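Long-range contacts in topoisomerase IV subunit A (Escherichia coli, PDB 1ZVT), which decatenates DNA and removes supercoils as part of topoisomerase IV, with a C-terminal beta-pinwheel domain that probably binds DNA and guides substrate choice: residues V7-G12 / A31-K36; L147-Q152 / N173-I178; G207-K212 / R233-I238. All coordinates share one frame; numbering follows the deposited sequence.

In the fold
The three contacts follow one another along the chain through the C-terminal beta-pinwheel. Contact 1 lies within the first four-stranded sheet, where strand 35-42 pairs with strand 3-9. Contact 2 joins neighbouring blades: strand 146-151 is central in the fourth sheet, whereas strand 173-174 edges the third. Contact 3 sets strand 209-213 of the last sheet against the loop between strands 230-231 and 240-244. Contact 1 is distant, its centre about 31 Å from each of the others and across the chain's centre from contact 2. Contacts 2 and 3, with centres about 18 Å apart, touch, chiefly where Ile150 meets Leu235 and Ile238, so the loop leading to strand 240-244 packs against the fourth blade.

Contact 1 of 3, residues V7-G12 / A31-K36; sequences VLSQMG and AGDSFK
Strand 3-9 and the start of strand 35-42 meet here as antiparallel neighbours in the first blade of the beta-pinwheel, and the approach to the second strand lies alongside the hairpin turn that follows the first. Ser9 and Phe35 form a non-hydrogen-bonded pair, flanked by backbone bonds from Lys36 N to Leu8 O (2.9 Å) and from Gln10 N to Ser34 O. The latter is short, 2.7 Å, and runs almost straight on from the carbonyl bond. Gln10 already belongs to a type I turn from Ser9 to Gly12, and next to it the carboxylate of Asp33 takes over the pairing. With CG anti to the backbone N (chi1 -160°), Asp33 reaches the turn. OD2 accepts from Ser9 OG at 2.7 Å on its syn side, while OD1 is held from opposite faces of the carboxylate by Met11 N (2.9 Å) and by Ser34 N. Ser9 OG is also bonded to Trp13 N, so Ser9 links the aspartate to the residue just after the turn, while Met11 N is held from within it. With an alanine in place of Asp33, Ser9 OG, Met11 N and Ser34 N would probably lose their shared acceptor group, and the turn would be tied to the incoming chain chiefly by Gln10. Back along the strand, Val7 CG1 meets the edge of the Phe35 ring at CD1, 4.0 Å away. Gln10 crosses Lys36 roughly at right angles, its bent chain bringing NE2 to Phe35 O (3.1 Å), and a water donates to Gln10 OE1 while accepting from Lys36 NZ at 2.9 Å.

Contact 2 of 3, residues L147-Q152 / N173-I178; sequences LLAITQ and NKIINI
Thr151, Ile176 and Ile175 carry most of this buried, wholly apolar contact between two blades of the beta-pinwheel. Strand 146-151 runs through the middle of the fourth sheet. After strand 155-160 the chain returns to the preceding blade, adds strand 173-174 to the edge of the third sheet, and then passes over the face of strand 146-151 in nearly the same direction, 9° apart; this strand exchange joins the pinwheel blades. The backbones stay well separated, Ala149 CA and Ile176 CA being 7.2 Å from each other, so side chains alone bridge the interval. Leu147, Ala149 and Thr151 all start toward the passing chain. Leu148 and Ile150, between them, start away from it and meet Leu202 and Ile204 of strand 201-206, so strand 146-151 has a hydrophobic neighbour on both faces.

Thr151 divides its two branches by chemistry. At chi1 71° its OG1 sits between the backbone N and the carbonyl carbon and is bonded to Arg155 N at the start of strand 155-160, which helps to fix the rotation that puts CG2 on the packing side. There CG2 presses on Ile176 CD1 at 3.5 Å, tighter than ordinary van der Waals contact. Ile176 reaches that methyl with a fully extended chain (chi1 -179°, chi2 165°), and also lies on Leu157 of strand 155-160.

Ile175 works through its short branch, CG2, which touches Leu147 CD2 at 3.7 Å, the two side chains crossing at about a right angle. Ala149 fills the middle: its lone methyl CB stands 4.2 Å from Ile175 CG2 and equally far from Ile176 CD1. The row finishes where Thr151 and Ile178 slide past one another in opposite directions, with Thr151 CG2 4.0 Å from Ile178 CD1.

Contact 3 of 3, residues G207-K212 / R233-I238; sequences GKRKIK and RGLQRI
Arg209 leaves its strand extended through chi1 (178°) and chi2, then bends at chi3 (105°), which lays the guanidinium beside the backbone of Gly234 and Leu235. Leu235 crosses the arginine at about a right angle and brings its CD1 to the edge of the group, in its plane, 3.3 Å from Arg209 NH2. Over one face of the guanidinium lie Gly234 O, 3.7 Å from Arg209 NE, and Leu235 N. These are packing contacts, with the carbonyl oxygen possibly easing the positive charge. The same Leu235 CD1 also meets Ile211 CD1 at 4.0 Å, so one methyl touches both Arg209 and Ile211. The backbone makes an inverse gamma turn around Leu235, whose side chain also packs on Ile150 and Ile204. A bond from Gly207 N to Asp239 OD2 ties the hairpin turn to the far end of the loop. This is a loop laid against a sheet: the chain arriving from strand 230-231 of the fourth blade lies against one face of the three-stranded final blade of the beta-pinwheel, with Leu235 between that blade and strand 146-151 of the fourth, before adding strand 240-244 to it.

Contact 1 of 3, residues V7-G12 / A31-K36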
ATOM      1  N   VAL A   7     -16.006  -1.349   4.967  1.00 15.92           N
ATOM      2  CA  VAL A   7     -15.922  -2.390   3.936  1.00 16.36           C
ATOM      3  C   VAL A   7     -15.966  -1.750   2.562  1.00 16.14           C
ATOM      4  O   VAL A   7     -16.869  -0.959   2.266  1.00 16.80           O
ATOM      5  CB  VAL A   7     -17.096  -3.390   4.073  1.00 16.45           C
ATOM      6  CG1 VAL A   7     -17.017  -4.516   2.980  1.00 18.29           C
ATOM      7  CG2 VAL A   7     -17.126  -3.980   5.506  1.00 19.13           C
ATOM      8  N   LEU A   8     -14.968  -2.088   1.750  1.00 16.22           N
ATOM      9  CA  LEU A   8     -14.802  -1.579   0.382  1.00 17.18           C
ATOM     10  C   LEU A   8     -15.066  -2.694  -0.597  1.00 18.10           C
ATOM     11  O   LEU A   8     -14.568  -3.821  -0.428  1.00 17.15           O
ATOM     12  CB  LEU A   8     -13.360  -1.095   0.206  1.00 16.28           C
ATOM     13  CG  LEU A   8     -12.939  -0.629  -1.188  1.00 17.72           C
ATOM     14  CD1 LEU A   8     -13.735   0.636  -1.608  1.00 18.30           C
ATOM     15  CD2 LEU A   8     -11.409  -0.383  -1.233  1.00 18.17           C
ATOM     16  N   SER A   9     -15.849  -2.396  -1.622  1.00 18.29           N
ATOM     17  CA  SER A   9     -16.154  -3.395  -2.630  1.00 19.54           C
ATOM     18  C   SER A   9     -15.319  -3.193  -3.899  1.00 20.36           C
ATOM     19  O   SER A   9     -14.685  -2.141  -4.087  1.00 19.51           O
ATOM     20  CB  SER A   9     -17.641  -3.370  -2.972  1.00 20.19           C
ATOM     21  OG  SER A   9     -17.936  -2.250  -3.797  1.00 19.65           O
ATOM     22  N   GLN A  10     -15.340  -4.208  -4.773  1.00 20.51           N
ATOM     23  CA  GLN A  10     -14.565  -4.177  -6.024  1.00 22.02           C
ATOM     24  C   GLN A  10     -14.930  -2.974  -6.893  1.00 23.19           C
ATOM     25  O   GLN A  10     -14.061  -2.368  -7.539  1.00 23.48           O
ATOM     26  CB  GLN A  10     -14.813  -5.467  -6.817  1.00 22.32           C
ATOM     27  CG  GLN A  10     -14.160  -6.702  -6.217  1.00 22.01           C
ATOM     28  CD  GLN A  10     -12.646  -6.580  -6.109  1.00 24.48           C
ATOM     29  OE1 GLN A  10     -11.993  -5.897  -6.916  1.00 26.21           O
ATOM     30  NE2 GLN A  10     -12.079  -7.224  -5.088  1.00 21.50           N
ATOM     31  N   MET A  11     -16.213  -2.620  -6.860  1.00 23.32           N
ATOM     32  CA  MET A  11     -16.733  -1.491  -7.655  1.00 24.65           C
ATOM     33  C   MET A  11     -16.579  -0.135  -6.973  1.00 24.04           C
ATOM     34  O   MET A  11     -17.005   0.886  -7.522  1.00 23.56           O
ATOM     35  CB  MET A  11     -18.196  -1.723  -7.989  1.00 25.39           C
ATOM     36  CG  MET A  11     -18.464  -2.931  -8.900  1.00 30.18           C
ATOM     37  SD  MET A  11     -17.629  -2.764 -10.475  1.00 40.57           S
ATOM     38  CE  MET A  11     -16.255  -3.901 -10.324  1.00 40.93           C
ATOM     39  N   GLY A  12     -15.975  -0.108  -5.781  1.00 22.31           N
ATOM     40  CA  GLY A  12     -15.700   1.166  -5.114  1.00 21.27           C
ATOM     41  C   GLY A  12     -16.854   1.696  -4.288  1.00 21.36           C
ATOM     42  O   GLY A  12     -16.974   2.914  -4.099  1.00 22.33           O
ATOM     43  N   ALA A  31     -25.472  -6.521  -7.775  1.00 31.81           N
ATOM     44  CA  ALA A  31     -25.155  -7.443  -8.854  1.00 31.67           C
ATOM     45  C   ALA A  31     -23.851  -7.054  -9.547  1.00 31.09           C
ATOM     46  O   ALA A  31     -23.670  -5.894  -9.923  1.00 31.88           O
ATOM     47  CB  ALA A  31     -26.298  -7.454  -9.876  1.00 31.55           C
ATOM     48  N   GLY A  32     -22.945  -8.014  -9.704  1.00 30.82           N
ATOM     49  CA  GLY A  32     -21.651  -7.757 -10.345  1.00 30.11           C
ATOM     50  C   GLY A  32     -20.580  -7.225  -9.392  1.00 29.90           C
ATOM     51  O   GLY A  32     -19.443  -6.987  -9.797  1.00 30.26           O
ATOM     52  N   ASP A  33     -20.936  -7.026  -8.132  1.00 28.89           N
ATOM     53  CA  ASP A  33     -19.966  -6.474  -7.180  1.00 27.55           C
ATOM     54  C   ASP A  33     -19.652  -7.505  -6.106  1.00 27.48           C
ATOM     55  O   ASP A  33     -20.391  -8.481  -5.920  1.00 27.77           O
ATOM     56  CB  ASP A  33     -20.524  -5.185  -6.568  1.00 27.49           C
ATOM     57  CG  ASP A  33     -19.444  -4.282  -5.955  1.00 26.66           C
ATOM     58  OD1 ASP A  33     -18.235  -4.575  -6.063  1.00 25.58           O
ATOM     59  OD2 ASP A  33     -19.828  -3.248  -5.373  1.00 25.04           O
ATOM     60  N   SER A  34     -18.551  -7.285  -5.393  1.00 26.06           N
ATOM     61  CA  SER A  34     -18.168  -8.172  -4.311  1.00 24.87           C
ATOM     62  C   SER A  34     -17.071  -7.534  -3.473  1.00 23.90           C
ATOM     63  O   SER A  34     -16.561  -6.456  -3.795  1.00 23.17           O
ATOM     64  CB  SER A  34     -17.685  -9.527  -4.864  1.00 25.47           C
ATOM     65  OG  SER A  34     -16.562  -9.349  -5.708  1.00 27.87           O
ATOM     66  N   PHE A  35     -16.694  -8.265  -2.430  1.00 22.99           N
ATOM     67  CA  PHE A  35     -15.757  -7.813  -1.410  1.00 21.13           C
ATOM     68  C   PHE A  35     -14.380  -7.502  -1.980  1.00 20.86           C
ATOM     69  O   PHE A  35     -13.870  -8.245  -2.831  1.00 20.46           O
ATOM     70  CB  PHE A  35     -15.624  -8.912  -0.352  1.00 21.02           C
ATOM     71  CG  PHE A  35     -14.621  -8.596   0.712  1.00 19.58           C
ATOM     72  CD1 PHE A  35     -14.935  -7.684   1.717  1.00 19.62           C
ATOM     73  CD2 PHE A  35     -13.345  -9.210   0.707  1.00 19.89           C
ATOM     74  CE1 PHE A  35     -13.999  -7.395   2.725  1.00 18.08           C
ATOM     75  CE2 PHE A  35     -12.416  -8.938   1.689  1.00 19.28           C
ATOM     76  CZ  PHE A  35     -12.742  -8.027   2.711  1.00 21.30           C
ATOM     77  N   LYS A  36     -13.775  -6.421  -1.471  1.00 19.42           N
ATOM     78  CA  LYS A  36     -12.404  -6.062  -1.823  1.00 18.85           C
ATOM     79  C   LYS A  36     -11.497  -5.990  -0.599  1.00 18.13           C
ATOM     80  O   LYS A  36     -10.417  -6.559  -0.613  1.00 18.31           O
ATOM     81  CB  LYS A  36     -12.358  -4.737  -2.593  1.00 19.00           C
ATOM     82  CG  LYS A  36     -10.896  -4.349  -2.995  1.00 18.68           C
ATOM     83  CD  LYS A  36     -10.851  -3.216  -4.036  1.00 20.91           C
ATOM     84  CE  LYS A  36      -9.442  -2.635  -4.125  1.00 23.49           C
ATOM     85  NZ  LYS A  36      -8.394  -3.626  -4.501  1.00 26.20           N
TER
HETATM   86  O   HOH W   1      -9.365  -4.902  -6.977  1.00 26.81           O

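Contact 2 of 3, residues L147-Q152 / N173-I178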
ATOM      1  N   LEU A 147      13.311  -2.439   5.267  1.00 19.10           N
ATOM      2  CA  LEU A 147      12.601  -2.263   3.999  1.00 18.01           C
ATOM      3  C   LEU A 147      13.219  -3.241   3.007  1.00 17.66           C
ATOM      4  O   LEU A 147      14.439  -3.368   2.943  1.00 17.55           O
ATOM      5  CB  LEU A 147      12.787  -0.812   3.506  1.00 18.46           C
ATOM      6  CG  LEU A 147      12.151  -0.386   2.174  1.00 18.42           C
ATOM      7  CD1 LEU A 147      11.897   1.114   2.177  1.00 17.95           C
ATOM      8  CD2 LEU A 147      13.019  -0.798   0.976  1.00 19.86           C
ATOM      9  N   LEU A 148      12.378  -3.947   2.260  1.00 17.03           N
ATOM     10  CA  LEU A 148      12.864  -4.894   1.267  1.00 17.22           C
ATOM     11  C   LEU A 148      12.172  -4.567  -0.038  1.00 16.59           C
ATOM     12  O   LEU A 148      10.931  -4.491  -0.100  1.00 16.50           O
ATOM     13  CB  LEU A 148      12.582  -6.345   1.689  1.00 17.76           C
ATOM     14  CG  LEU A 148      12.986  -7.400   0.660  1.00 19.51           C
ATOM     15  CD1 LEU A 148      14.497  -7.441   0.407  1.00 21.97           C
ATOM     16  CD2 LEU A 148      12.494  -8.777   1.066  1.00 21.08           C
ATOM     17  N   ALA A 149      12.980  -4.274  -1.054  1.00 15.41           N
ATOM     18  CA  ALA A 149      12.447  -3.919  -2.362  1.00 15.24           C
ATOM     19  C   ALA A 149      12.871  -4.966  -3.357  1.00 15.56           C
ATOM     20  O   ALA A 149      14.013  -5.434  -3.328  1.00 15.84           O
ATOM     21  CB  ALA A 149      13.036  -2.543  -2.819  1.00 16.16           C
ATOM     22  N   ILE A 150      11.953  -5.338  -4.250  1.00 16.03           N
ATOM     23  CA  ILE A 150      12.247  -6.295  -5.320  1.00 16.29           C
ATOM     24  C   ILE A 150      11.775  -5.668  -6.624  1.00 16.45           C
ATOM     25  O   ILE A 150      10.628  -5.237  -6.713  1.00 15.66           O
ATOM     26  CB  ILE A 150      11.482  -7.646  -5.132  1.00 16.67           C
ATOM     27  CG1 ILE A 150      11.785  -8.220  -3.728  1.00 16.76           C
ATOM     28  CG2 ILE A 150      11.859  -8.629  -6.268  1.00 17.54           C
ATOM     29  CD1 ILE A 150      10.964  -9.506  -3.445  1.00 20.47           C
ATOM     30  N   THR A 151      12.652  -5.593  -7.620  1.00 15.80           N
ATOM     31  CA  THR A 151      12.270  -4.988  -8.902  1.00 16.66           C
ATOM     32  C   THR A 151      11.688  -5.987  -9.910  1.00 17.21           C
ATOM     33  O   THR A 151      11.863  -7.211  -9.768  1.00 16.82           O
ATOM     34  CB  THR A 151      13.465  -4.283  -9.592  1.00 16.59           C
ATOM     35  OG1 THR A 151      14.400  -5.254 -10.074  1.00 17.35           O
ATOM     36  CG2 THR A 151      14.182  -3.356  -8.615  1.00 17.18           C
ATOM     37  N   GLN A 152      11.069  -5.444 -10.960  1.00 17.69           N
ATOM     38  CA  GLN A 152      10.487  -6.240 -12.037  1.00 19.52           C
ATOM     39  C   GLN A 152      11.582  -7.066 -12.725  1.00 19.56           C
ATOM     40  O   GLN A 152      11.334  -8.179 -13.197  1.00 19.46           O
ATOM     41  CB  GLN A 152       9.824  -5.271 -13.011  1.00 19.74           C
ATOM     42  CG  GLN A 152       9.149  -5.831 -14.216  1.00 22.77           C
ATOM     43  CD  GLN A 152       8.646  -4.723 -15.130  1.00 23.67           C
ATOM     44  OE1 GLN A 152       8.779  -4.810 -16.359  1.00 29.40           O
ATOM     45  NE2 GLN A 152       8.094  -3.656 -14.533  1.00 25.33           N
ATOM     46  N   ASN A 173      12.103  10.222  -1.979  1.00 19.27           N
ATOM     47  CA  ASN A 173      13.514  10.038  -2.296  1.00 19.27           C
ATOM     48  C   ASN A 173      13.714   8.618  -2.822  1.00 19.02           C
ATOM     49  O   ASN A 173      12.854   7.759  -2.633  1.00 18.67           O
ATOM     50  CB  ASN A 173      14.342  10.260  -1.039  1.00 19.51           C
ATOM     51  CG  ASN A 173      14.288  11.699  -0.560  1.00 22.27           C
ATOM     52  OD1 ASN A 173      14.785  12.598  -1.240  1.00 25.05           O
ATOM     53  ND2 ASN A 173      13.668  11.926   0.589  1.00 20.98           N
ATOM     54  N   LYS A 174      14.839   8.377  -3.491  1.00 18.91           N
ATOM     55  CA  LYS A 174      15.101   7.081  -4.094  1.00 19.32           C
ATOM     56  C   LYS A 174      15.216   5.973  -3.042  1.00 18.79           C
ATOM     57  O   LYS A 174      15.991   6.075  -2.072  1.00 18.89           O
ATOM     58  CB  LYS A 174      16.391   7.146  -4.931  1.00 18.92           C
ATOM     59  CG  LYS A 174      16.591   5.928  -5.820  1.00 21.15           C
ATOM     60  CD  LYS A 174      17.811   6.094  -6.738  1.00 21.56           C
ATOM     61  CE  LYS A 174      17.564   7.168  -7.793  1.00 23.06           C
ATOM     62  NZ  LYS A 174      18.810   7.452  -8.584  1.00 26.27           N
ATOM     63  N   ILE A 175      14.439   4.912  -3.253  1.00 18.05           N
ATOM     64  CA  ILE A 175      14.507   3.678  -2.469  1.00 18.14           C
ATOM     65  C   ILE A 175      15.500   2.721  -3.133  1.00 17.75           C
ATOM     66  O   ILE A 175      16.425   2.230  -2.498  1.00 17.83           O
ATOM     67  CB  ILE A 175      13.100   3.031  -2.396  1.00 17.61           C
ATOM     68  CG1 ILE A 175      12.191   3.910  -1.530  1.00 16.17           C
ATOM     69  CG2 ILE A 175      13.156   1.578  -1.874  1.00 17.42           C
ATOM     70  CD1 ILE A 175      10.697   3.559  -1.635  1.00 19.20           C
ATOM     71  N   ILE A 176      15.293   2.479  -4.426  1.00 17.69           N
ATOM     72  CA  ILE A 176      16.125   1.577  -5.199  1.00 18.75           C
ATOM     73  C   ILE A 176      16.322   2.199  -6.580  1.00 18.85           C
ATOM     74  O   ILE A 176      15.407   2.827  -7.112  1.00 19.20           O
ATOM     75  CB  ILE A 176      15.470   0.157  -5.258  1.00 17.84           C
ATOM     76  CG1 ILE A 176      16.336  -0.833  -6.040  1.00 19.75           C
ATOM     77  CG2 ILE A 176      14.072   0.226  -5.871  1.00 19.43           C
ATOM     78  CD1 ILE A 176      15.949  -2.299  -5.837  1.00 18.80           C
ATOM     79  N   ASN A 177      17.514   2.065  -7.153  1.00 19.82           N
ATOM     80  CA  ASN A 177      17.771   2.726  -8.433  1.00 20.57           C
ATOM     81  C   ASN A 177      17.176   1.973  -9.604  1.00 20.12           C
ATOM     82  O   ASN A 177      17.563   0.847  -9.889  1.00 21.54           O
ATOM     83  CB  ASN A 177      19.259   2.918  -8.683  1.00 21.25           C
ATOM     84  CG  ASN A 177      19.515   3.765  -9.917  1.00 24.87           C
ATOM     85  OD1 ASN A 177      20.140   3.314 -10.884  1.00 31.84           O
ATOM     86  ND2 ASN A 177      19.024   4.992  -9.893  1.00 26.40           N
ATOM     87  N   ILE A 178      16.200   2.594 -10.238  1.00 20.06           N
ATOM     88  CA  ILE A 178      15.625   2.101 -11.487  1.00 20.15           C
ATOM     89  C   ILE A 178      15.721   3.285 -12.463  1.00 19.44           C
ATOM     90  O   ILE A 178      15.185   4.360 -12.193  1.00 19.23           O
ATOM     91  CB  ILE A 178      14.167   1.670 -11.288  1.00 20.49           C
ATOM     92  CG1 ILE A 178      14.094   0.620 -10.146  1.00 22.48           C
ATOM     93  CG2 ILE A 178      13.580   1.104 -12.602  1.00 21.03           C
ATOM     94  CD1 ILE A 178      12.711   0.225  -9.760  1.00 22.22           C
TER

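Contact 3 of 3, residues G207-K212 / R233-I238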
ATOM      1  N   GLY A 207       6.041 -19.796 -10.734  1.00 26.38           N
ATOM      2  CA  GLY A 207       5.585 -21.116 -11.209  1.00 28.41           C
ATOM      3  C   GLY A 207       6.079 -22.201 -10.260  1.00 29.25           C
ATOM      4  O   GLY A 207       5.930 -22.087  -9.035  1.00 29.95           O
ATOM      5  N   LYS A 208       6.710 -23.224 -10.825  1.00 31.72           N
ATOM      6  CA  LYS A 208       7.198 -24.368 -10.049  1.00 33.44           C
ATOM      7  C   LYS A 208       8.656 -24.208  -9.582  1.00 33.56           C
ATOM      8  O   LYS A 208       9.304 -25.199  -9.221  1.00 34.61           O
ATOM      9  CB  LYS A 208       7.033 -25.682 -10.840  1.00 35.07           C
ATOM     10  CG  LYS A 208       5.606 -25.996 -11.337  1.00 36.78           C
ATOM     11  CD  LYS A 208       4.524 -25.633 -10.332  1.00 40.53           C
ATOM     12  CE  LYS A 208       3.152 -26.105 -10.798  1.00 42.68           C
ATOM     13  NZ  LYS A 208       2.052 -25.262 -10.207  1.00 47.06           N
ATOM     14  N   ARG A 209       9.161 -22.971  -9.597  1.00 32.13           N
ATOM     15  CA  ARG A 209      10.493 -22.636  -9.070  1.00 31.28           C
ATOM     16  C   ARG A 209      10.261 -21.950  -7.739  1.00 30.33           C
ATOM     17  O   ARG A 209       9.323 -21.168  -7.620  1.00 28.48           O
ATOM     18  CB  ARG A 209      11.196 -21.668 -10.022  1.00 31.66           C
ATOM     19  CG  ARG A 209      12.569 -21.202  -9.568  1.00 35.78           C
ATOM     20  CD  ARG A 209      13.021 -19.939 -10.303  1.00 41.26           C
ATOM     21  NE  ARG A 209      12.928 -18.753  -9.449  1.00 45.83           N
ATOM     22  CZ  ARG A 209      13.959 -18.199  -8.814  1.00 47.72           C
ATOM     23  NH1 ARG A 209      15.183 -18.697  -8.948  1.00 49.78           N
ATOM     24  NH2 ARG A 209      13.772 -17.131  -8.053  1.00 49.43           N
ATOM     25  N   LYS A 210      11.112 -22.241  -6.749  1.00 29.18           N
ATOM     26  CA  LYS A 210      10.944 -21.767  -5.383  1.00 29.64           C
ATOM     27  C   LYS A 210      12.290 -21.285  -4.861  1.00 28.83           C
ATOM     28  O   LYS A 210      13.300 -21.950  -5.081  1.00 27.79           O
ATOM     29  CB  LYS A 210      10.473 -22.954  -4.514  1.00 30.09           C
ATOM     30  CG  LYS A 210       9.979 -22.580  -3.142  1.00 34.06           C
ATOM     31  CD  LYS A 210      10.427 -23.583  -2.099  1.00 39.58           C
ATOM     32  CE  LYS A 210       9.555 -24.841  -2.040  1.00 40.92           C
ATOM     33  NZ  LYS A 210       8.637 -24.824  -0.845  1.00 40.96           N
ATOM     34  N   ILE A 211      12.335 -20.124  -4.202  1.00 27.71           N
ATOM     35  CA  ILE A 211      13.528 -19.784  -3.421  1.00 27.96           C
ATOM     36  C   ILE A 211      13.137 -19.392  -2.018  1.00 27.44           C
ATOM     37  O   ILE A 211      12.120 -18.737  -1.807  1.00 26.71           O
ATOM     38  CB  ILE A 211      14.462 -18.689  -4.037  1.00 28.43           C
ATOM     39  CG1 ILE A 211      13.719 -17.372  -4.274  1.00 29.84           C
ATOM     40  CG2 ILE A 211      15.122 -19.180  -5.328  1.00 30.17           C
ATOM     41  CD1 ILE A 211      14.639 -16.130  -4.212  1.00 34.69           C
ATOM     42  N   LYS A 212      13.948 -19.820  -1.060  1.00 27.38           N
ATOM     43  CA  LYS A 212      13.707 -19.539   0.340  1.00 28.10           C
ATOM     44  C   LYS A 212      14.857 -18.653   0.832  1.00 28.33           C
ATOM     45  O   LYS A 212      16.039 -19.006   0.690  1.00 28.55           O
ATOM     46  CB  LYS A 212      13.607 -20.843   1.142  1.00 28.61           C
ATOM     47  CG  LYS A 212      13.221 -20.621   2.604  1.00 29.69           C
ATOM     48  CD  LYS A 212      12.943 -21.920   3.353  1.00 31.06           C
ATOM     49  CE  LYS A 212      12.214 -21.560   4.644  1.00 36.03           C
ATOM     50  NZ  LYS A 212      12.494 -22.463   5.811  1.00 40.67           N
ATOM     51  N   ARG A 233      18.741 -14.457 -10.732  1.00 27.84           N
ATOM     52  CA  ARG A 233      18.308 -15.034 -12.006  1.00 28.28           C
ATOM     53  C   ARG A 233      16.956 -15.709 -11.871  1.00 27.36           C
ATOM     54  O   ARG A 233      16.738 -16.498 -10.958  1.00 27.77           O
ATOM     55  CB  ARG A 233      19.300 -16.064 -12.564  1.00 28.49           C
ATOM     56  CG  ARG A 233      19.220 -16.142 -14.099  1.00 33.01           C
ATOM     57  CD  ARG A 233      19.481 -17.529 -14.682  1.00 38.73           C
ATOM     58  NE  ARG A 233      20.853 -17.970 -14.472  1.00 43.04           N
ATOM     59  CZ  ARG A 233      21.346 -19.142 -14.879  1.00 45.65           C
ATOM     60  NH1 ARG A 233      20.586 -20.014 -15.540  1.00 46.91           N
ATOM     61  NH2 ARG A 233      22.612 -19.439 -14.628  1.00 46.20           N
ATOM     62  N   GLY A 234      16.055 -15.399 -12.797  1.00 27.09           N
ATOM     63  CA  GLY A 234      14.747 -16.025 -12.828  1.00 27.01           C
ATOM     64  C   GLY A 234      13.731 -15.441 -11.870  1.00 26.39           C
ATOM     65  O   GLY A 234      12.590 -15.899 -11.837  1.00 26.94           O
ATOM     66  N   LEU A 235      14.108 -14.417 -11.104  1.00 25.91           N
ATOM     67  CA  LEU A 235      13.151 -13.802 -10.161  1.00 25.66           C
ATOM     68  C   LEU A 235      12.300 -12.708 -10.830  1.00 25.76           C
ATOM     69  O   LEU A 235      12.390 -11.528 -10.480  1.00 26.20           O
ATOM     70  CB  LEU A 235      13.868 -13.265  -8.908  1.00 25.43           C
ATOM     71  CG  LEU A 235      13.006 -12.999  -7.667  1.00 27.24           C
ATOM     72  CD1 LEU A 235      12.523 -14.289  -7.043  1.00 29.29           C
ATOM     73  CD2 LEU A 235      13.816 -12.191  -6.662  1.00 27.35           C
ATOM     74  N   GLN A 236      11.501 -13.115 -11.809  1.00 25.09           N
ATOM     75  CA  GLN A 236      10.610 -12.241 -12.546  1.00 24.74           C
ATOM     76  C   GLN A 236       9.243 -12.907 -12.595  1.00 24.70           C
ATOM     77  O   GLN A 236       9.174 -14.141 -12.627  1.00 24.28           O
ATOM     78  CB  GLN A 236      11.113 -12.062 -13.975  1.00 25.25           C
ATOM     79  CG  GLN A 236      12.404 -11.300 -14.074  1.00 26.50           C
ATOM     80  CD  GLN A 236      12.708 -10.939 -15.497  1.00 33.33           C
ATOM     81  OE1 GLN A 236      12.296  -9.885 -15.988  1.00 38.57           O
ATOM     82  NE2 GLN A 236      13.405 -11.814 -16.181  1.00 34.06           N
ATOM     83  N   ARG A 237       8.179 -12.093 -12.599  1.00 23.75           N
ATOM     84  CA  ARG A 237       6.784 -12.561 -12.602  1.00 24.26           C
ATOM     85  C   ARG A 237       6.538 -13.441 -11.386  1.00 22.81           C
ATOM     86  O   ARG A 237       6.037 -14.553 -11.483  1.00 21.57           O
ATOM     87  CB  ARG A 237       6.395 -13.247 -13.924  1.00 24.45           C
ATOM     88  CG  ARG A 237       6.631 -12.342 -15.157  1.00 27.96           C
ATOM     89  CD  ARG A 237       5.976 -12.921 -16.404  1.00 29.70           C
ATOM     90  NE  ARG A 237       6.417 -14.286 -16.696  1.00 38.22           N
ATOM     91  CZ  ARG A 237       6.332 -14.863 -17.895  1.00 42.18           C
ATOM     92  NH1 ARG A 237       5.848 -14.192 -18.937  1.00 44.30           N
ATOM     93  NH2 ARG A 237       6.751 -16.111 -18.060  1.00 44.58           N
ATOM     94  N   ILE A 238       6.966 -12.939 -10.235  1.00 21.86           N
ATOM     95  CA  ILE A 238       6.682 -13.634  -8.970  1.00 20.82           C
ATOM     96  C   ILE A 238       5.177 -13.861  -8.831  1.00 21.55           C
ATOM     97  O   ILE A 238       4.383 -12.928  -9.046  1.00 22.11           O
ATOM     98  CB  ILE A 238       7.138 -12.771  -7.798  1.00 21.06           C
ATOM     99  CG1 ILE A 238       8.655 -12.657  -7.793  1.00 20.35           C
ATOM    100  CG2 ILE A 238       6.683 -13.372  -6.466  1.00 19.98           C
ATOM    101  CD1 ILE A 238       9.159 -11.567  -6.804  1.00 20.89           C
TER